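Local coordinates for putative monooxygenase (Fusobacterium nucleatum subsp. nucleatum, PDB 3MCS), which is probably a monooxygenase of the antibiotic biosynthesis monooxygenase family, although its substrate and reaction are not established, at residues K128-I133 / D192-K197; F114-V119 / L164-K169; Q100-K105 / L149-T154; A47-D52 / K198-Q203. All coordinates share one frame; numbering follows the deposited sequence. Where two conformers were deposited one is given.

Contact 1: residues K128-I133 / D192-K197; sequences KEFAEI and DMIAGK
The methyl end of Met193, modelled as selenomethionine, points at a carboxylate. Its CE lies 3.6 Å from CD of Glu129. The two side chains meet at about a right angle, and each is extended beyond CG. Glu129 has its CG anti to the backbone N (chi1 -178°), which carries the carboxylate out to the methyl. Ile133 reaches the same methyl, with its CD1 4.0 Å from CE of Met193. It also runs at about a right angle to the Met193 chain. The selenium sits further back, 4.1 Å from CB of Phe130 and at the edge of that ring, near its plane. This is one flank of an alpha/beta fold of the dimeric alpha/beta-barrel superfamily: helix 127-143 meets the chain where it enters strand 194-209. At that entry Ala195 and Gly196 both face Asp121 in a classic beta bulge. The Phe130 ring comes obliquely to Ile194, CE2 to CG1 at 4.4 Å, and also meets the ring of Trp162. Helix 181-190 adds Thr190 against Phe130, and Tyr186 and Gln189 against Ile133.

Contact 2: residues F114-V119 / L164-K169; sequences FAVYTV and LFEVYK
Tyr117 and Phe165 face each other across two neighbouring antiparallel strands, 114-122 and 161-168, in the curled sheet of this dimeric alpha/beta-barrel superfamily protein. The strand directions differ by 164°. Tyr117 and Phe165 form a non-hydrogen-bonded pair, yet their rings do not stack. CB of Phe165 lies at the edge of the Tyr117 ring, near its plane, 4.1 Å from CD1 of Tyr117. The Phe165 ring instead leads back along the partner strand, and its CE1 comes obliquely to CB of Ala115 at 4.2 Å. Val167 joins Ala115 on this face, where Phe165 also meets Phe45 edge-to-face. The other face carries Phe114, Val116, Thr118, Leu164, Glu166 and Tyr168, with helix 171-178 packed on it. CG of Glu166 stands between its backbone N and carbonyl carbon (chi1 47°), which leans the chain over Val116; CG of Glu166 is 4.1 Å from CB of Val116. Tyr168 OH donates to Glu166 OE1 from above the carboxylate plane. An acetate, probably from the crystallisation liquor, lies near Leu164 and may mark a pocket. Six backbone bonds join the strands, among them Leu164 N to Thr118 O at 2.8 Å. One water accepts from Thr118 OG1 and donates to Leu164 O at 2.8 Å and to Glu166 OE2 at 3.0 Å.

Contact 3: residues Q100-K105 / L149-T154; sequences QIAKDK and LVYLGT
Asp104 meets the ring of Tyr151 at its edge, while CD2 of Leu149 covers one face of that ring, 3.7 Å above the plane and over its centre. Tyr151 OH donates to Asp104 OD2 at 2.8 Å. It arrives on the anti side of the oxygen, 17° out of the carboxylate plane, and the carboxylate and ring planes are 48° apart. Tyr151 CG is anti to its carbonyl carbon (chi1 -61°), which swings the ring along the partner strand to Asp104, two residues beyond its own bridge partner, Ala102. On the way CD1 of the ring passes CB of Ala102 at 3.8 Å. The carboxylate is buried and has further partners: OD1 accepts from Leu213 N, and OD2 takes a weak bond from Asn209 ND2. Together these should fix its rotation. CB of Asp104 also packs on CG of Leu149 at 3.8 Å. Ile101, Lys103, Val150 and Leu152 turn to the other face, where Val138 and Phe142 of helix 127-143 lie and Lys103 NZ forms a salt bridge with Asp214. The backbones pair antiparallel, with bonds such as Leu152 N to Ile101 O at 2.7 Å. Leu152 O accepts twice, from Gln100 N at 2.8 Å and from Ile101 N at 3.0 Å, because both residues face Leu152. This is a classic beta bulge, set in strand 91-104. That strand also pairs with strand 7-15, and so helps link the two family regions in one sheet, much as strands meet between partners in dimeric alpha/beta barrels.

Contact 4: residues A47-D52 / K198-Q203; sequences ATDERD and KRAELQ
Thr48 and Gln203 form an antiparallel hydrogen-bonded pair where the end of strand 41-49, in the first family region, joins strand 194-209 in the shared antiparallel sheet. Thr48 N donates to Gln203 O at 2.8 Å, and Gln203 N returns a bond to Thr48 O at 2.9 Å. The strand directions differ by 123°, so the segments splay apart beyond this pair. Leu202 packs beside the pair: its CB lies on CB of Ala47 at 3.8 Å, and its CD2 on CB of Asp49 at 3.7 Å. Tyr57 also touches Leu202, as does Tyr117 of strand 114-122, another neighbour of strand 194-209, so this is part of the apolar core of an alpha/beta fold of the dimeric-barrel superfamily. On the other face Thr48 turns its OG1 to Tyr23 OH, with which it is hydrogen-bonded. Further out, the Glu50 carboxylate and the Gln203 amide meet with their planes 70° apart. Gln203 NE2 gives Glu50 OE1 a weak bond at 3.3 Å. Glu50 OE2 is also close to Glu20 OE1, which would tend to raise the affinity of one of them for a proton. Arg51 folds back at chi3 (-65°) and grips Asp49 side-on. Its NE reaches OD1 of Asp49 at 3.1 Å on the syn lone pair, and its NH2 reaches OD2 of Asp49 at 3.2 Å. Both oxygens lie close to the guanidinium plane. The same NH2 of Arg51 rests 3.7 Å from CB of Ala200.

Overall arrangement
All four contacts reach one curled antiparallel sheet. Contacts 2 and 3 are neighbours, with centres about 10 Å apart, because strands 161-168 and 147-155 pair side by side. Contact 4 lies about 10 Å from contact 2 on its other side, through strands 114-122 and 194-209. Contacts 3 and 4 sit on opposite sides of the chain's centre, about 19 Å apart between centres. Contact 1 is a surface contact at the start of strand 194-209, which contact 4 uses further along. In the sequence, contact 4 encloses the other three, whose segments alternate. Contact 4 ties strand 41-49 of the first family region to the second through strand 194-209; in contact 3, strand 91-104 bridges strands 7-15 and 147-155.

Contact 1: residues K128-I133 / D192-K197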
# COMPACT_ATOMS: atom_id res chain seq x y z
N LYS A 128 -2.11 -18.80 12.10
CA LYS A 128 -3.46 -19.25 11.76
C LYS A 128 -4.49 -18.37 12.47
O LYS A 128 -5.29 -17.67 11.82
CB LYS A 128 -3.69 -20.74 12.13
CG LYS A 128 -2.85 -21.75 11.34
N GLU A 129 -4.44 -18.38 13.80
CA GLU A 129 -5.40 -17.62 14.61
C GLU A 129 -5.42 -16.12 14.28
O GLU A 129 -6.49 -15.51 14.24
CB GLU A 129 -5.13 -17.82 16.11
CG GLU A 129 -6.14 -17.08 17.02
CD GLU A 129 -5.93 -17.36 18.52
OE1 GLU A 129 -4.87 -17.92 18.91
OE2 GLU A 129 -6.83 -17.01 19.31
N PHE A 130 -4.24 -15.54 14.06
CA PHE A 130 -4.09 -14.11 13.78
C PHE A 130 -4.70 -13.73 12.45
O PHE A 130 -5.33 -12.68 12.32
CB PHE A 130 -2.61 -13.73 13.77
CG PHE A 130 -2.34 -12.30 13.42
CD1 PHE A 130 -2.25 -11.90 12.11
CD2 PHE A 130 -2.15 -11.35 14.41
CE1 PHE A 130 -1.99 -10.56 11.77
CE2 PHE A 130 -1.88 -10.01 14.09
CZ PHE A 130 -1.80 -9.62 12.76
N ALA A 131 -4.51 -14.59 11.45
CA ALA A 131 -5.02 -14.34 10.11
C ALA A 131 -6.51 -14.05 10.15
O ALA A 131 -6.98 -13.05 9.63
CB ALA A 131 -4.72 -15.52 9.18
N GLU A 132 -7.27 -14.90 10.82
CA GLU A 132 -8.70 -14.68 10.88
C GLU A 132 -9.03 -13.41 11.65
O GLU A 132 -10.00 -12.72 11.31
CB GLU A 132 -9.41 -15.92 11.46
CG GLU A 132 -9.22 -17.18 10.57
CD GLU A 132 -9.75 -16.99 9.13
OE1 GLU A 132 -10.99 -16.82 8.97
OE2 GLU A 132 -8.94 -17.02 8.16
N ILE A 133 -8.22 -13.08 12.66
CA ILE A 133 -8.45 -11.89 13.46
C ILE A 133 -8.25 -10.61 12.65
O ILE A 133 -9.14 -9.76 12.57
CB ILE A 133 -7.56 -11.86 14.73
CG1 ILE A 133 -7.98 -12.99 15.70
CG2 ILE A 133 -7.68 -10.51 15.40
CD1 ILE A 133 -7.09 -13.17 16.95
N ASP A 192 0.87 -10.42 22.21
CA ASP A 192 1.89 -11.47 22.37
C ASP A 192 2.01 -12.38 21.15
O ASP A 192 2.85 -13.29 21.14
CB ASP A 192 1.60 -12.31 23.63
CG ASP A 192 1.64 -11.46 24.90
OD1 ASP A 192 2.56 -10.62 25.03
OD2 ASP A 192 0.74 -11.64 25.77
N MSE A 193 1.19 -12.16 20.13
CA MSE A 193 1.27 -12.94 18.91
C MSE A 193 2.25 -12.33 17.93
O MSE A 193 2.69 -12.99 17.00
CB MSE A 193 -0.08 -13.02 18.22
CG MSE A 193 -1.20 -13.58 19.04
SE MSE A 193 -2.76 -13.74 17.91
CE MSE A 193 -4.00 -14.38 19.25
N ILE A 194 2.58 -11.06 18.15
CA ILE A 194 3.45 -10.32 17.24
C ILE A 194 4.93 -10.29 17.63
O ILE A 194 5.25 -10.12 18.81
CB ILE A 194 2.96 -8.86 17.13
CG1 ILE A 194 1.57 -8.86 16.49
CG2 ILE A 194 3.95 -8.01 16.34
CD1 ILE A 194 0.85 -7.51 16.50
N ALA A 195 5.80 -10.43 16.62
CA ALA A 195 7.26 -10.42 16.79
C ALA A 195 7.84 -9.04 16.56
O ALA A 195 8.86 -8.70 17.14
CB ALA A 195 7.92 -11.41 15.83
N GLY A 196 7.19 -8.27 15.71
CA GLY A 196 7.68 -6.94 15.38
C GLY A 196 6.67 -6.17 14.56
O GLY A 196 5.82 -6.78 13.88
N LYS A 197 6.77 -4.84 14.58
CA LYS A 197 5.79 -4.03 13.90
C LYS A 197 6.36 -2.68 13.54
O LYS A 197 7.05 -2.06 14.34
CB LYS A 197 4.61 -3.84 14.83
CG LYS A 197 3.31 -3.39 14.22
CD LYS A 197 2.25 -3.47 15.34
CE LYS A 197 0.81 -3.17 14.92
NZ LYS A 197 -0.10 -3.53 16.06

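Contact 2: residues F114-V119 / L164-K169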
# COMPACT_ATOMS: atom_id res chain seq x y z
N PHE A 114 -5.02 10.89 3.89
CA PHE A 114 -4.07 10.36 4.85
C PHE A 114 -3.82 8.87 4.62
O PHE A 114 -4.74 8.07 4.73
CB PHE A 114 -4.63 10.59 6.24
CG PHE A 114 -3.68 10.29 7.36
CD1 PHE A 114 -2.79 11.26 7.81
CD2 PHE A 114 -3.71 9.06 8.01
CE1 PHE A 114 -1.93 11.00 8.87
CE2 PHE A 114 -2.86 8.78 9.05
CZ PHE A 114 -1.97 9.75 9.48
N ALA A 115 -2.57 8.52 4.34
CA ALA A 115 -2.17 7.16 4.05
C ALA A 115 -1.23 6.59 5.12
O ALA A 115 -0.39 7.31 5.66
CB ALA A 115 -1.49 7.14 2.70
N VAL A 116 -1.38 5.30 5.42
CA VAL A 116 -0.56 4.59 6.41
C VAL A 116 -0.16 3.25 5.86
O VAL A 116 -0.95 2.63 5.14
CB VAL A 116 -1.33 4.33 7.68
CG1 VAL A 116 -0.41 3.79 8.73
CG2 VAL A 116 -1.97 5.61 8.18
N TYR A 117 1.06 2.81 6.17
CA TYR A 117 1.54 1.49 5.74
C TYR A 117 2.17 0.77 6.92
O TYR A 117 3.14 1.23 7.51
CB TYR A 117 2.54 1.60 4.59
CG TYR A 117 3.04 0.28 4.08
CD1 TYR A 117 2.19 -0.63 3.48
CD2 TYR A 117 4.40 -0.04 4.13
CE1 TYR A 117 2.69 -1.87 2.97
CE2 TYR A 117 4.90 -1.25 3.64
CZ TYR A 117 4.05 -2.17 3.06
OH TYR A 117 4.60 -3.36 2.58
N THR A 118 1.61 -0.39 7.23
CA THR A 118 2.05 -1.18 8.33
C THR A 118 2.55 -2.54 7.87
O THR A 118 1.95 -3.12 6.97
CB THR A 118 0.85 -1.38 9.27
OG1 THR A 118 0.34 -0.10 9.67
CG2 THR A 118 1.22 -2.23 10.50
N VAL A 119 3.64 -3.03 8.48
CA VAL A 119 4.17 -4.38 8.25
C VAL A 119 4.22 -5.10 9.61
O VAL A 119 4.78 -4.57 10.56
CB VAL A 119 5.56 -4.38 7.64
CG1 VAL A 119 6.07 -5.81 7.52
CG2 VAL A 119 5.55 -3.67 6.27
N LEU A 164 -0.23 -4.11 5.45
CA LEU A 164 -1.50 -3.38 5.40
C LEU A 164 -1.33 -1.94 4.92
O LEU A 164 -0.68 -1.13 5.57
CB LEU A 164 -2.15 -3.36 6.78
CG LEU A 164 -3.51 -2.69 6.81
CD1 LEU A 164 -4.46 -3.47 5.91
CD2 LEU A 164 -4.09 -2.56 8.24
N PHE A 165 -1.92 -1.64 3.77
CA PHE A 165 -1.94 -0.29 3.22
C PHE A 165 -3.34 0.22 3.35
O PHE A 165 -4.28 -0.47 2.97
CB PHE A 165 -1.55 -0.27 1.76
CG PHE A 165 -1.51 1.12 1.16
CD1 PHE A 165 -0.59 2.06 1.63
CD2 PHE A 165 -2.35 1.47 0.11
CE1 PHE A 165 -0.53 3.33 1.08
CE2 PHE A 165 -2.29 2.75 -0.46
CZ PHE A 165 -1.38 3.69 0.04
N GLU A 166 -3.50 1.42 3.88
CA GLU A 166 -4.83 1.98 4.09
C GLU A 166 -4.85 3.48 3.88
O GLU A 166 -3.94 4.18 4.29
CB GLU A 166 -5.35 1.58 5.48
CG GLU A 166 -4.36 1.77 6.61
CD GLU A 166 -4.86 1.21 7.95
OE1 GLU A 166 -6.05 0.81 8.07
OE2 GLU A 166 -4.03 1.17 8.90
N VAL A 167 -5.89 3.97 3.22
CA VAL A 167 -6.06 5.38 2.94
C VAL A 167 -7.37 5.85 3.59
O VAL A 167 -8.35 5.14 3.54
CB VAL A 167 -6.07 5.63 1.44
CG1 VAL A 167 -6.26 7.09 1.15
CG2 VAL A 167 -4.75 5.11 0.81
N TYR A 168 -7.34 7.04 4.21
CA TYR A 168 -8.47 7.66 4.91
C TYR A 168 -8.78 9.04 4.33
O TYR A 168 -7.91 9.69 3.75
CB TYR A 168 -8.19 7.75 6.41
CG TYR A 168 -8.03 6.41 7.09
CD1 TYR A 168 -6.82 5.73 7.05
CD2 TYR A 168 -9.09 5.81 7.76
CE1 TYR A 168 -6.67 4.49 7.63
CE2 TYR A 168 -8.94 4.56 8.37
CZ TYR A 168 -7.72 3.90 8.29
OH TYR A 168 -7.55 2.66 8.90
N LYS A 169 -10.02 9.51 4.49
CA LYS A 169 -10.41 10.81 3.91
C LYS A 169 -9.67 11.96 4.59
O LYS A 169 -9.34 12.98 3.95
CB LYS A 169 -11.95 11.04 3.91
CG LYS A 169 -12.56 11.56 5.20
CD LYS A 169 -14.09 11.69 5.16
CE LYS A 169 -14.60 12.16 6.55
NZ LYS A 169 -16.06 12.05 6.73
O HOH W 1 -1.40 0.45 7.76

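Contact 3: residues Q100-K105 / L149-T154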
# COMPACT_ATOMS: atom_id res chain seq x y z
N GLN A 100 -5.11 -10.79 0.51
CA GLN A 100 -6.15 -11.50 1.28
C GLN A 100 -7.44 -10.73 1.16
O GLN A 100 -8.50 -11.32 0.91
CB GLN A 100 -5.77 -11.65 2.74
CG GLN A 100 -4.62 -12.61 2.95
CD GLN A 100 -4.99 -14.08 2.77
OE1 GLN A 100 -6.16 -14.47 2.89
NE2 GLN A 100 -3.99 -14.91 2.50
N ILE A 101 -7.34 -9.42 1.40
CA ILE A 101 -8.44 -8.50 1.23
C ILE A 101 -7.94 -7.22 0.55
O ILE A 101 -6.91 -6.67 0.91
CB ILE A 101 -9.06 -8.08 2.55
CG1 ILE A 101 -9.51 -9.30 3.34
CG2 ILE A 101 -10.23 -7.17 2.26
CD1 ILE A 101 -10.19 -8.94 4.62
N ALA A 102 -8.67 -6.80 -0.48
CA ALA A 102 -8.40 -5.56 -1.17
C ALA A 102 -9.76 -4.92 -1.48
O ALA A 102 -10.55 -5.45 -2.26
CB ALA A 102 -7.60 -5.80 -2.44
N LYS A 103 -10.02 -3.78 -0.82
CA LYS A 103 -11.28 -3.05 -0.95
C LYS A 103 -11.03 -1.55 -1.03
O LYS A 103 -10.26 -1.02 -0.24
CB LYS A 103 -12.21 -3.34 0.24
CG LYS A 103 -12.69 -4.80 0.31
CD LYS A 103 -13.39 -5.13 1.65
CE LYS A 103 -14.80 -4.57 1.79
NZ LYS A 103 -15.88 -5.36 1.14
N ASP A 104 -11.65 -0.87 -2.00
CA ASP A 104 -11.46 0.59 -2.11
C ASP A 104 -12.64 1.34 -2.74
O ASP A 104 -13.61 0.75 -3.25
CB ASP A 104 -10.15 0.93 -2.84
CG ASP A 104 -10.15 0.55 -4.32
OD1 ASP A 104 -11.21 0.41 -4.94
OD2 ASP A 104 -9.05 0.44 -4.88
N LYS A 105 -12.56 2.66 -2.61
CA LYS A 105 -13.48 3.60 -3.22
C LYS A 105 -12.57 4.42 -4.13
O LYS A 105 -11.35 4.34 -4.00
CB LYS A 105 -14.16 4.48 -2.17
CG LYS A 105 -14.97 3.74 -1.10
CD LYS A 105 -15.60 4.68 -0.07
N LEU A 149 -9.72 3.09 1.59
CA LEU A 149 -9.02 1.92 1.04
C LEU A 149 -8.34 1.07 2.10
O LEU A 149 -7.80 1.60 3.05
CB LEU A 149 -7.97 2.41 0.01
CG LEU A 149 -7.01 1.49 -0.72
CD1 LEU A 149 -6.40 2.21 -1.91
CD2 LEU A 149 -5.92 0.98 0.19
N VAL A 150 -8.39 -0.25 1.94
CA VAL A 150 -7.66 -1.16 2.79
C VAL A 150 -7.15 -2.31 1.92
O VAL A 150 -7.95 -3.02 1.31
CB VAL A 150 -8.51 -1.73 3.99
CG1 VAL A 150 -8.93 -0.62 4.91
CG2 VAL A 150 -9.74 -2.52 3.51
N TYR A 151 -5.83 -2.44 1.79
CA TYR A 151 -5.26 -3.59 1.11
C TYR A 151 -4.49 -4.40 2.16
O TYR A 151 -3.56 -3.88 2.77
CB TYR A 151 -4.31 -3.23 -0.04
CG TYR A 151 -4.88 -2.43 -1.20
CD1 TYR A 151 -6.26 -2.40 -1.50
CD2 TYR A 151 -4.03 -1.78 -2.08
CE1 TYR A 151 -6.76 -1.68 -2.58
CE2 TYR A 151 -4.51 -1.06 -3.16
CZ TYR A 151 -5.88 -1.02 -3.42
OH TYR A 151 -6.34 -0.31 -4.51
N LEU A 152 -4.88 -5.65 2.34
CA LEU A 152 -4.27 -6.53 3.34
C LEU A 152 -3.78 -7.79 2.67
O LEU A 152 -4.53 -8.47 1.97
CB LEU A 152 -5.29 -6.93 4.41
CG LEU A 152 -4.83 -7.94 5.47
CD1 LEU A 152 -3.76 -7.35 6.39
CD2 LEU A 152 -6.01 -8.38 6.28
N GLY A 153 -2.51 -8.13 2.90
CA GLY A 153 -1.95 -9.34 2.33
C GLY A 153 -0.70 -9.82 3.03
O GLY A 153 -0.24 -9.20 3.98
N THR A 154 -0.16 -10.94 2.55
CA THR A 154 1.03 -11.54 3.15
C THR A 154 2.17 -11.56 2.13
O THR A 154 1.96 -11.76 0.94
CB THR A 154 0.72 -12.94 3.68
OG1 THR A 154 0.21 -13.78 2.62
CG2 THR A 154 -0.34 -12.86 4.78

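Contact 4: residues A47-D52 / K198-Q203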
# COMPACT_ATOMS: atom_id res chain seq x y z
N ALA A 47 3.52 7.67 -2.12
CA ALA A 47 3.60 8.37 -0.85
C ALA A 47 5.06 8.52 -0.44
O ALA A 47 5.94 7.97 -1.10
CB ALA A 47 2.85 7.60 0.22
N THR A 48 5.32 9.24 0.64
CA THR A 48 6.67 9.48 1.10
C THR A 48 6.75 9.41 2.62
O THR A 48 5.83 9.84 3.30
CB THR A 48 7.17 10.90 0.68
OG1 THR A 48 6.98 11.12 -0.71
CG2 THR A 48 8.62 11.07 0.97
N ASP A 49 7.86 8.88 3.12
CA ASP A 49 8.19 8.86 4.55
C ASP A 49 9.42 9.77 4.67
O ASP A 49 10.47 9.46 4.14
CB ASP A 49 8.50 7.45 5.02
CG ASP A 49 8.72 7.34 6.52
OD1 ASP A 49 8.64 8.36 7.24
OD2 ASP A 49 8.99 6.22 6.98
N GLU A 50 9.29 10.91 5.33
CA GLU A 50 10.41 11.86 5.44
C GLU A 50 11.21 11.79 6.75
O GLU A 50 12.18 12.55 6.92
CB GLU A 50 9.91 13.29 5.18
CG GLU A 50 9.32 13.46 3.78
CD GLU A 50 9.44 14.88 3.21
OE1 GLU A 50 9.07 15.87 3.91
OE2 GLU A 50 9.88 15.00 2.03
N ARG A 51 10.86 10.87 7.64
CA ARG A 51 11.59 10.69 8.88
C ARG A 51 13.00 10.17 8.59
O ARG A 51 13.17 9.30 7.75
CB ARG A 51 10.86 9.70 9.77
CG ARG A 51 9.52 10.18 10.27
CD ARG A 51 8.84 9.10 11.09
NE ARG A 51 8.50 7.93 10.27
CZ ARG A 51 8.07 6.77 10.76
NH1 ARG A 51 7.92 6.60 12.06
NH2 ARG A 51 7.82 5.75 9.93
N ASP A 52 14.00 10.70 9.28
CA ASP A 52 15.41 10.28 9.11
C ASP A 52 15.99 10.55 7.71
O ASP A 52 16.83 11.43 7.52
CB ASP A 52 15.61 8.79 9.45
CG ASP A 52 15.17 8.45 10.86
OD1 ASP A 52 15.04 9.38 11.69
OD2 ASP A 52 14.96 7.25 11.13
N LYS A 198 6.10 -2.26 12.31
CA LYS A 198 6.53 -0.96 11.85
C LYS A 198 5.35 -0.30 11.13
O LYS A 198 4.89 -0.78 10.09
CB LYS A 198 7.79 -1.06 10.96
CG LYS A 198 8.36 0.35 10.56
CD LYS A 198 9.77 0.31 9.92
N ARG A 199 4.83 0.75 11.75
CA ARG A 199 3.74 1.55 11.20
C ARG A 199 4.33 2.82 10.66
O ARG A 199 5.13 3.45 11.32
CB ARG A 199 2.72 1.92 12.28
CG ARG A 199 1.63 2.89 11.83
CD ARG A 199 0.79 3.34 13.02
NE ARG A 199 1.52 4.22 13.93
CZ ARG A 199 1.21 5.49 14.17
NH1 ARG A 199 0.15 6.05 13.62
NH2 ARG A 199 1.95 6.20 15.00
N ALA A 200 3.95 3.19 9.46
CA ALA A 200 4.48 4.38 8.86
C ALA A 200 3.36 5.25 8.35
O ALA A 200 2.70 4.92 7.37
CB ALA A 200 5.41 4.03 7.73
N GLU A 201 3.14 6.36 9.04
CA GLU A 201 2.20 7.34 8.58
C GLU A 201 2.91 7.96 7.38
O GLU A 201 4.08 8.30 7.47
CB GLU A 201 1.90 8.37 9.66
CG GLU A 201 1.30 7.78 10.93
CD GLU A 201 0.86 8.85 11.92
OE1 GLU A 201 0.84 10.04 11.56
OE2 GLU A 201 0.52 8.47 13.06
N LEU A 202 2.22 8.09 6.26
CA LEU A 202 2.85 8.56 5.03
C LEU A 202 2.25 9.83 4.43
O LEU A 202 1.05 10.05 4.47
CB LEU A 202 2.80 7.44 3.98
CG LEU A 202 3.58 6.14 4.23
CD1 LEU A 202 3.25 5.12 3.14
CD2 LEU A 202 5.07 6.37 4.30
N GLN A 203 3.13 10.63 3.85
CA GLN A 203 2.82 11.87 3.20
C GLN A 203 2.42 11.55 1.75
O GLN A 203 3.22 11.11 0.95
CB GLN A 203 4.10 12.73 3.28
CG GLN A 203 4.10 14.15 2.73
CD GLN A 203 5.49 14.83 2.89
OE1 GLN A 203 6.18 15.08 1.91
NE2 GLN A 203 5.89 15.07 4.13